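Local coordinates for protein KLLA0E08119p (Kluyveromyces lactis, PDB 3VA7) that probably carboxylates urea with ATP, bicarbonate and biotin, this chain holding the biotin carboxylase, carboxyltransferase and biotin-carrier parts of a larger urea-degrading enzyme, at residues A[708-722]-A[1135-1148]. Numbering follows the deposited sequence.
Sequences KPKWARSDGGEAGLH and ADEFARLIQVANAE
Q1143 NE2 is shared by two carbonyl oxygens: it gives a 2.7 Å bond to A1139 O, in the last turn of helix 1133-1142 just before it, and a weak one across the contact to S714 O at 3.0 Å, bent to 129° at the hydrogen. The A1139 bond, arriving well above the carbonyl plane, holds the amide against the helix end; the weak S714 bond reaches the loop between strands 701-705 and 725-730. A1139 CB meets L721 CD2 at 3.9 Å, while I1142 CD1 lies 3.8 Å from L721 CB, the two branched chains crossing at about a right angle; L721 also touches V967 and I1142 touches F963, both on helix 960-967. The H722 ring, with chi1 at -175° and chi2 at 101°, presents ND1 to I1142 O, which sits in the ring plane at its edge, 3.5 Å away in a weak bond. Farther along, K708 lays CD against A1145 CB and forms a salt bridge with E1148, whose modelled length is doubtful at this resolution. D715 OD1 and D1136 OD2, 4.4 Å apart, may raise each other's proton affinity, partly countered by S714 OG and G717 N bonding to D715. With weak central bonds, apolar contacts probably carry much of this carboxyltransferase loop's junction with helix 1133-1142, a charged pair at its rim.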
ATOM      1  N   LYS A 708     -20.635  25.679 -19.960  1.00 38.92           N
ATOM      2  CA  LYS A 708     -20.762  24.365 -20.557  1.00 40.05           C
ATOM      3  C   LYS A 708     -20.206  24.386 -21.948  1.00 40.18           C
ATOM      4  O   LYS A 708     -20.330  25.363 -22.601  1.00 41.68           O
ATOM      5  CB  LYS A 708     -22.237  23.928 -20.544  1.00 39.71           C
ATOM      6  CG  LYS A 708     -22.840  23.860 -19.125  1.00 43.08           C
ATOM      7  CD  LYS A 708     -21.985  23.024 -18.102  1.00 48.61           C
ATOM      8  CE  LYS A 708     -22.409  23.262 -16.642  1.00 50.87           C
ATOM      9  NZ  LYS A 708     -23.918  23.166 -16.427  1.00 52.74           N
ATOM     10  N   PRO A 709     -19.581  23.302 -22.414  1.00 41.00           N
ATOM     11  CA  PRO A 709     -18.918  23.337 -23.755  1.00 41.07           C
ATOM     12  C   PRO A 709     -19.819  23.321 -24.971  1.00 40.48           C
ATOM     13  O   PRO A 709     -20.929  22.778 -24.931  1.00 41.06           O
ATOM     14  CB  PRO A 709     -18.044  22.064 -23.779  1.00 40.86           C
ATOM     15  CG  PRO A 709     -17.945  21.631 -22.347  1.00 42.00           C
ATOM     16  CD  PRO A 709     -19.223  22.093 -21.656  1.00 41.37           C
ATOM     17  N   LYS A 710     -19.324  23.902 -26.054  1.00 39.43           N
ATOM     18  CA  LYS A 710     -20.001  23.766 -27.308  1.00 39.06           C
ATOM     19  C   LYS A 710     -19.066  22.969 -28.170  1.00 38.77           C
ATOM     20  O   LYS A 710     -17.922  23.360 -28.413  1.00 39.29           O
ATOM     21  CB  LYS A 710     -20.343  25.134 -27.929  1.00 39.79           C
ATOM     22  CG  LYS A 710     -20.853  26.192 -26.957  1.00 38.52           C
ATOM     23  CD  LYS A 710     -20.989  27.517 -27.652  1.00 40.35           C
ATOM     24  CE  LYS A 710     -22.269  28.221 -27.233  1.00 42.06           C
ATOM     25  NZ  LYS A 710     -22.092  28.968 -25.998  1.00 40.32           N
ATOM     26  N   TRP A 711     -19.550  21.817 -28.585  1.00 38.29           N
ATOM     27  CA  TRP A 711     -18.738  20.843 -29.258  1.00 38.53           C
ATOM     28  C   TRP A 711     -18.730  20.992 -30.788  1.00 38.36           C
ATOM     29  O   TRP A 711     -19.713  21.362 -31.401  1.00 38.41           O
ATOM     30  CB  TRP A 711     -19.195  19.448 -28.845  1.00 38.34           C
ATOM     31  CG  TRP A 711     -19.101  19.220 -27.377  1.00 39.46           C
ATOM     32  CD1 TRP A 711     -20.144  19.125 -26.488  1.00 40.32           C
ATOM     33  CD2 TRP A 711     -17.907  19.078 -26.599  1.00 40.08           C
ATOM     34  NE1 TRP A 711     -19.675  18.904 -25.215  1.00 38.25           N
ATOM     35  CE2 TRP A 711     -18.307  18.862 -25.251  1.00 39.05           C
ATOM     36  CE3 TRP A 711     -16.537  19.064 -26.908  1.00 39.88           C
ATOM     37  CZ2 TRP A 711     -17.385  18.649 -24.217  1.00 38.52           C
ATOM     38  CZ3 TRP A 711     -15.610  18.853 -25.860  1.00 38.37           C
ATOM     39  CH2 TRP A 711     -16.045  18.666 -24.535  1.00 38.24           C
ATOM     40  N   ALA A 712     -17.595  20.691 -31.396  1.00 38.75           N
ATOM     41  CA  ALA A 712     -17.436  20.830 -32.825  1.00 38.92           C
ATOM     42  C   ALA A 712     -17.926  19.592 -33.477  1.00 39.20           C
ATOM     43  O   ALA A 712     -18.165  19.599 -34.651  1.00 40.78           O
ATOM     44  CB  ALA A 712     -15.952  21.091 -33.202  1.00 38.40           C
ATOM     45  N   ARG A 713     -18.021  18.502 -32.739  1.00 39.69           N
ATOM     46  CA  ARG A 713     -18.474  17.238 -33.305  1.00 39.71           C
ATOM     47  C   ARG A 713     -19.810  16.939 -32.647  1.00 40.50           C
ATOM     48  O   ARG A 713     -20.127  17.502 -31.582  1.00 40.50           O
ATOM     49  CB  ARG A 713     -17.470  16.095 -33.049  1.00 39.74           C
ATOM     50  CG  ARG A 713     -16.049  16.313 -33.523  1.00 37.34           C
ATOM     51  CD  ARG A 713     -15.197  15.102 -33.180  1.00 37.22           C
ATOM     52  NE  ARG A 713     -15.103  14.912 -31.735  1.00 39.79           N
ATOM     53  CZ  ARG A 713     -14.517  13.885 -31.107  1.00 40.26           C
ATOM     54  NH1 ARG A 713     -13.938  12.916 -31.775  1.00 41.22           N
ATOM     55  NH2 ARG A 713     -14.520  13.819 -29.776  1.00 39.71           N
ATOM     56  N   SER A 714     -20.589  16.069 -33.289  1.00 41.40           N
ATOM     57  CA  SER A 714     -21.930  15.732 -32.829  1.00 42.60           C
ATOM     58  C   SER A 714     -21.845  14.598 -31.805  1.00 43.92           C
ATOM     59  O   SER A 714     -22.718  14.491 -30.917  1.00 45.70           O
ATOM     60  CB  SER A 714     -22.818  15.322 -34.016  1.00 43.19           C
ATOM     61  OG  SER A 714     -22.378  14.110 -34.644  1.00 42.76           O
ATOM     62  N   ASP A 715     -20.806  13.751 -31.960  1.00 43.64           N
ATOM     63  CA  ASP A 715     -20.439  12.654 -31.045  1.00 42.15           C
ATOM     64  C   ASP A 715     -18.951  12.299 -31.192  1.00 41.49           C
ATOM     65  O   ASP A 715     -18.272  12.867 -32.041  1.00 41.14           O
ATOM     66  CB  ASP A 715     -21.297  11.408 -31.290  1.00 42.21           C
ATOM     67  CG  ASP A 715     -21.257  10.924 -32.747  1.00 42.15           C
ATOM     68  OD1 ASP A 715     -22.162  11.370 -33.475  1.00 42.14           O
ATOM     69  OD2 ASP A 715     -20.365  10.117 -33.141  1.00 39.47           O
ATOM     70  N   GLY A 716     -18.457  11.364 -30.364  1.00 40.45           N
ATOM     71  CA  GLY A 716     -17.081  10.869 -30.465  1.00 38.88           C
ATOM     72  C   GLY A 716     -16.884   9.541 -31.193  1.00 38.68           C
ATOM     73  O   GLY A 716     -15.816   8.925 -31.054  1.00 38.84           O
ATOM     74  N   GLY A 717     -17.884   9.085 -31.967  1.00 37.64           N
ATOM     75  CA  GLY A 717     -17.760   7.840 -32.716  1.00 36.45           C
ATOM     76  C   GLY A 717     -17.472   6.671 -31.813  1.00 36.38           C
ATOM     77  O   GLY A 717     -17.865   6.671 -30.663  1.00 36.20           O
ATOM     78  N   GLU A 718     -16.771   5.668 -32.335  1.00 36.88           N
ATOM     79  CA  GLU A 718     -16.333   4.467 -31.570  1.00 36.46           C
ATOM     80  C   GLU A 718     -15.698   4.678 -30.186  1.00 35.31           C
ATOM     81  O   GLU A 718     -15.743   3.789 -29.350  1.00 36.15           O
ATOM     82  CB  GLU A 718     -15.467   3.494 -32.429  1.00 36.79           C
ATOM     83  CG  GLU A 718     -14.945   4.024 -33.805  1.00 42.87           C
ATOM     84  CD  GLU A 718     -13.870   3.106 -34.562  1.00 50.95           C
ATOM     85  OE1 GLU A 718     -12.621   3.329 -34.426  1.00 47.74           O
ATOM     86  OE2 GLU A 718     -14.295   2.181 -35.333  1.00 55.02           O
ATOM     87  N   ALA A 719     -15.086   5.810 -29.916  1.00 34.11           N
ATOM     88  CA  ALA A 719     -14.497   6.001 -28.584  1.00 33.56           C
ATOM     89  C   ALA A 719     -15.539   6.444 -27.500  1.00 33.92           C
ATOM     90  O   ALA A 719     -15.199   6.670 -26.333  1.00 33.00           O
ATOM     91  CB  ALA A 719     -13.340   6.977 -28.653  1.00 32.52           C
ATOM     92  N   GLY A 720     -16.807   6.552 -27.902  1.00 34.28           N
ATOM     93  CA  GLY A 720     -17.881   6.952 -27.013  1.00 34.67           C
ATOM     94  C   GLY A 720     -18.706   8.021 -27.711  1.00 35.51           C
ATOM     95  O   GLY A 720     -18.189   8.795 -28.518  1.00 35.97           O
ATOM     96  N   LEU A 721     -19.987   8.084 -27.381  1.00 35.52           N
ATOM     97  CA  LEU A 721     -20.885   8.983 -28.050  1.00 34.91           C
ATOM     98  C   LEU A 721     -20.706  10.423 -27.628  1.00 35.09           C
ATOM     99  O   LEU A 721     -20.800  11.317 -28.450  1.00 35.36           O
ATOM    100  CB  LEU A 721     -22.312   8.513 -27.894  1.00 34.77           C
ATOM    101  CG  LEU A 721     -22.505   7.356 -28.866  1.00 35.65           C
ATOM    102  CD1 LEU A 721     -23.790   6.626 -28.628  1.00 36.73           C
ATOM    103  CD2 LEU A 721     -22.477   7.891 -30.283  1.00 36.56           C
ATOM    104  N   HIS A 722     -20.397  10.677 -26.374  1.00 35.05           N
ATOM    105  CA  HIS A 722     -20.353  12.069 -25.964  1.00 35.31           C
ATOM    106  C   HIS A 722     -19.199  12.816 -26.673  1.00 35.96           C
ATOM    107  O   HIS A 722     -18.079  12.297 -26.748  1.00 36.19           O
ATOM    108  CB  HIS A 722     -20.214  12.155 -24.486  1.00 34.62           C
ATOM    109  CG  HIS A 722     -20.285  13.539 -23.976  1.00 36.02           C
ATOM    110  ND1 HIS A 722     -21.427  14.059 -23.411  1.00 35.79           N
ATOM    111  CD2 HIS A 722     -19.358  14.527 -23.946  1.00 37.01           C
ATOM    112  CE1 HIS A 722     -21.195  15.306 -23.035  1.00 36.88           C
ATOM    113  NE2 HIS A 722     -19.944  15.611 -23.341  1.00 37.85           N
ATOM    114  N   ALA A1135     -29.038   5.473 -32.209  1.00 58.43           N
ATOM    115  CA  ALA A1135     -27.765   5.892 -31.646  1.00 56.74           C
ATOM    116  C   ALA A1135     -27.618   7.423 -31.579  1.00 55.88           C
ATOM    117  O   ALA A1135     -27.063   7.961 -30.606  1.00 55.74           O
ATOM    118  CB  ALA A1135     -26.640   5.292 -32.447  1.00 57.07           C
ATOM    119  N   ASP A1136     -28.132   8.128 -32.594  1.00 54.08           N
ATOM    120  CA  ASP A1136     -28.083   9.593 -32.614  1.00 52.36           C
ATOM    121  C   ASP A1136     -28.974  10.243 -31.556  1.00 51.73           C
ATOM    122  O   ASP A1136     -28.569  11.258 -30.972  1.00 51.52           O
ATOM    123  CB  ASP A1136     -28.353  10.174 -34.019  1.00 52.58           C
ATOM    124  CG  ASP A1136     -27.219   9.877 -35.018  1.00 52.25           C
ATOM    125  OD1 ASP A1136     -27.514   9.735 -36.202  1.00 51.45           O
ATOM    126  OD2 ASP A1136     -26.033   9.760 -34.637  1.00 53.60           O
ATOM    127  N   GLU A1137     -30.155   9.674 -31.275  1.00 50.39           N
ATOM    128  CA  GLU A1137     -30.982  10.228 -30.192  1.00 49.56           C
ATOM    129  C   GLU A1137     -30.209  10.057 -28.888  1.00 48.41           C
ATOM    130  O   GLU A1137     -30.081  10.996 -28.076  1.00 47.80           O
ATOM    131  CB  GLU A1137     -32.390   9.595 -30.151  1.00 50.33           C
ATOM    132  CG  GLU A1137     -33.476  10.315 -29.263  1.00 51.22           C
ATOM    133  CD  GLU A1137     -33.584  11.851 -29.468  1.00 54.65           C
ATOM    134  OE1 GLU A1137     -34.306  12.531 -28.677  1.00 53.03           O
ATOM    135  OE2 GLU A1137     -32.934  12.392 -30.403  1.00 55.08           O
ATOM    136  N   PHE A1138     -29.619   8.874 -28.727  1.00 46.88           N
ATOM    137  CA  PHE A1138     -28.756   8.635 -27.573  1.00 45.19           C
ATOM    138  C   PHE A1138     -27.638   9.660 -27.486  1.00 45.55           C
ATOM    139  O   PHE A1138     -27.433  10.244 -26.419  1.00 45.14           O
ATOM    140  CB  PHE A1138     -28.175   7.225 -27.585  1.00 44.21           C
ATOM    141  CG  PHE A1138     -28.987   6.209 -26.820  1.00 40.94           C
ATOM    142  CD1 PHE A1138     -29.101   6.284 -25.438  1.00 38.30           C
ATOM    143  CD2 PHE A1138     -29.588   5.140 -27.487  1.00 38.05           C
ATOM    144  CE1 PHE A1138     -29.815   5.323 -24.729  1.00 38.13           C
ATOM    145  CE2 PHE A1138     -30.317   4.174 -26.802  1.00 38.42           C
ATOM    146  CZ  PHE A1138     -30.437   4.260 -25.417  1.00 40.03           C
ATOM    147  N   ALA A1139     -26.916   9.884 -28.599  1.00 45.36           N
ATOM    148  CA  ALA A1139     -25.812  10.878 -28.593  1.00 45.31           C
ATOM    149  C   ALA A1139     -26.344  12.252 -28.246  1.00 45.16           C
ATOM    150  O   ALA A1139     -25.677  13.026 -27.567  1.00 45.86           O
ATOM    151  CB  ALA A1139     -25.001  10.905 -29.937  1.00 44.28           C
ATOM    152  N   ARG A1140     -27.562  12.551 -28.678  1.00 45.42           N
ATOM    153  CA  ARG A1140     -28.164  13.836 -28.332  1.00 46.16           C
ATOM    154  C   ARG A1140     -28.462  13.890 -26.813  1.00 45.88           C
ATOM    155  O   ARG A1140     -27.971  14.767 -26.074  1.00 44.96           O
ATOM    156  CB  ARG A1140     -29.409  14.070 -29.193  1.00 46.61           C
ATOM    157  CG  ARG A1140     -30.050  15.421 -29.014  1.00 48.32           C
ATOM    158  CD  ARG A1140     -31.377  15.468 -29.759  1.00 50.78           C
ATOM    159  NE  ARG A1140     -32.516  14.942 -28.994  1.00 52.15           N
ATOM    160  CZ  ARG A1140     -33.057  15.521 -27.922  1.00 53.12           C
ATOM    161  NH1 ARG A1140     -32.547  16.647 -27.426  1.00 53.69           N
ATOM    162  NH2 ARG A1140     -34.093  14.946 -27.318  1.00 53.46           N
ATOM    163  N   LEU A1141     -29.209  12.896 -26.344  1.00 45.85           N
ATOM    164  CA  LEU A1141     -29.503  12.805 -24.915  1.00 46.45           C
ATOM    165  C   LEU A1141     -28.227  12.799 -24.027  1.00 46.18           C
ATOM    166  O   LEU A1141     -28.179  13.545 -23.024  1.00 47.20           O
ATOM    167  CB  LEU A1141     -30.496  11.645 -24.622  1.00 46.46           C
ATOM    168  CG  LEU A1141     -31.919  11.909 -25.181  1.00 47.49           C
ATOM    169  CD1 LEU A1141     -32.860  10.664 -25.337  1.00 46.56           C
ATOM    170  CD2 LEU A1141     -32.588  13.009 -24.366  1.00 48.72           C
ATOM    171  N   ILE A1142     -27.196  12.023 -24.416  1.00 45.20           N
ATOM    172  CA  ILE A1142     -25.946  11.846 -23.615  1.00 44.23           C
ATOM    173  C   ILE A1142     -25.231  13.176 -23.334  1.00 44.69           C
ATOM    174  O   ILE A1142     -24.630  13.389 -22.256  1.00 44.29           O
ATOM    175  CB  ILE A1142     -24.995  10.825 -24.286  1.00 44.13           C
ATOM    176  CG1 ILE A1142     -25.640   9.412 -24.271  1.00 43.94           C
ATOM    177  CG2 ILE A1142     -23.601  10.849 -23.647  1.00 41.63           C
ATOM    178  CD1 ILE A1142     -25.021   8.369 -25.243  1.00 42.95           C
ATOM    179  N   GLN A1143     -25.372  14.079 -24.303  1.00 44.81           N
ATOM    180  CA  GLN A1143     -24.747  15.401 -24.316  1.00 45.63           C
ATOM    181  C   GLN A1143     -25.383  16.479 -23.419  1.00 45.90           C
ATOM    182  O   GLN A1143     -24.896  17.617 -23.438  1.00 46.00           O
ATOM    183  CB  GLN A1143     -24.908  15.935 -25.732  1.00 46.32           C
ATOM    184  CG  GLN A1143     -23.719  16.417 -26.384  1.00 44.27           C
ATOM    185  CD  GLN A1143     -23.864  16.355 -27.886  1.00 42.13           C
ATOM    186  OE1 GLN A1143     -23.585  17.343 -28.554  1.00 45.09           O
ATOM    187  NE2 GLN A1143     -24.244  15.184 -28.437  1.00 36.25           N
ATOM    188  N   VAL A1144     -26.507  16.178 -22.742  1.00 45.91           N
ATOM    189  CA  VAL A1144     -27.186  17.183 -21.900  1.00 45.42           C
ATOM    190  C   VAL A1144     -26.332  17.304 -20.646  1.00 46.10           C
ATOM    191  O   VAL A1144     -26.182  16.310 -19.928  1.00 46.44           O
ATOM    192  CB  VAL A1144     -28.690  16.805 -21.510  1.00 45.64           C
ATOM    193  CG1 VAL A1144     -29.269  17.846 -20.560  1.00 44.91           C
ATOM    194  CG2 VAL A1144     -29.637  16.621 -22.742  1.00 43.43           C
ATOM    195  N   ALA A1145     -25.743  18.484 -20.399  1.00 46.30           N
ATOM    196  CA  ALA A1145     -24.968  18.725 -19.171  1.00 47.17           C
ATOM    197  C   ALA A1145     -25.806  18.389 -17.938  1.00 47.96           C
ATOM    198  O   ALA A1145     -27.010  18.587 -17.948  1.00 48.00           O
ATOM    199  CB  ALA A1145     -24.472  20.163 -19.096  1.00 46.45           C
ATOM    200  N   ASN A1146     -25.179  17.852 -16.896  1.00 49.30           N
ATOM    201  CA  ASN A1146     -25.871  17.566 -15.638  1.00 50.43           C
ATOM    202  C   ASN A1146     -26.399  18.881 -15.021  1.00 51.87           C
ATOM    203  O   ASN A1146     -25.865  19.955 -15.308  1.00 52.44           O
ATOM    204  CB  ASN A1146     -24.905  16.837 -14.686  1.00 49.48           C
ATOM    205  CG  ASN A1146     -25.602  16.190 -13.486  1.00 47.90           C
ATOM    206  OD1 ASN A1146     -26.786  15.872 -13.528  1.00 46.64           O
ATOM    207  ND2 ASN A1146     -24.850  15.989 -12.412  1.00 44.26           N
ATOM    208  N   ALA A1147     -27.455  18.793 -14.208  1.00 53.99           N
ATOM    209  CA  ALA A1147     -28.062  19.951 -13.530  1.00 56.09           C
ATOM    210  C   ALA A1147     -27.074  20.660 -12.615  1.00 58.14           C
ATOM    211  O   ALA A1147     -26.207  20.020 -12.014  1.00 58.66           O
ATOM    212  CB  ALA A1147     -29.284  19.529 -12.726  1.00 55.21           C
ATOM    213  N   GLU A1148     -27.206  21.983 -12.509  1.00 60.74           N
ATOM    214  CA  GLU A1148     -26.376  22.764 -11.602  1.00 62.97           C
ATOM    215  C   GLU A1148     -26.689  22.302 -10.206  1.00 63.81           C
ATOM    216  O   GLU A1148     -27.855  22.065  -9.906  1.00 64.56           O
ATOM    217  CB  GLU A1148     -26.700  24.260 -11.721  1.00 63.58           C
ATOM    218  CG  GLU A1148     -26.330  24.897 -13.085  1.00 65.84           C
ATOM    219  CD  GLU A1148     -24.812  24.885 -13.385  1.00 67.55           C
ATOM    220  OE1 GLU A1148     -24.034  25.523 -12.628  1.00 67.69           O
ATOM    221  OE2 GLU A1148     -24.410  24.255 -14.393  1.00 67.63           O
TER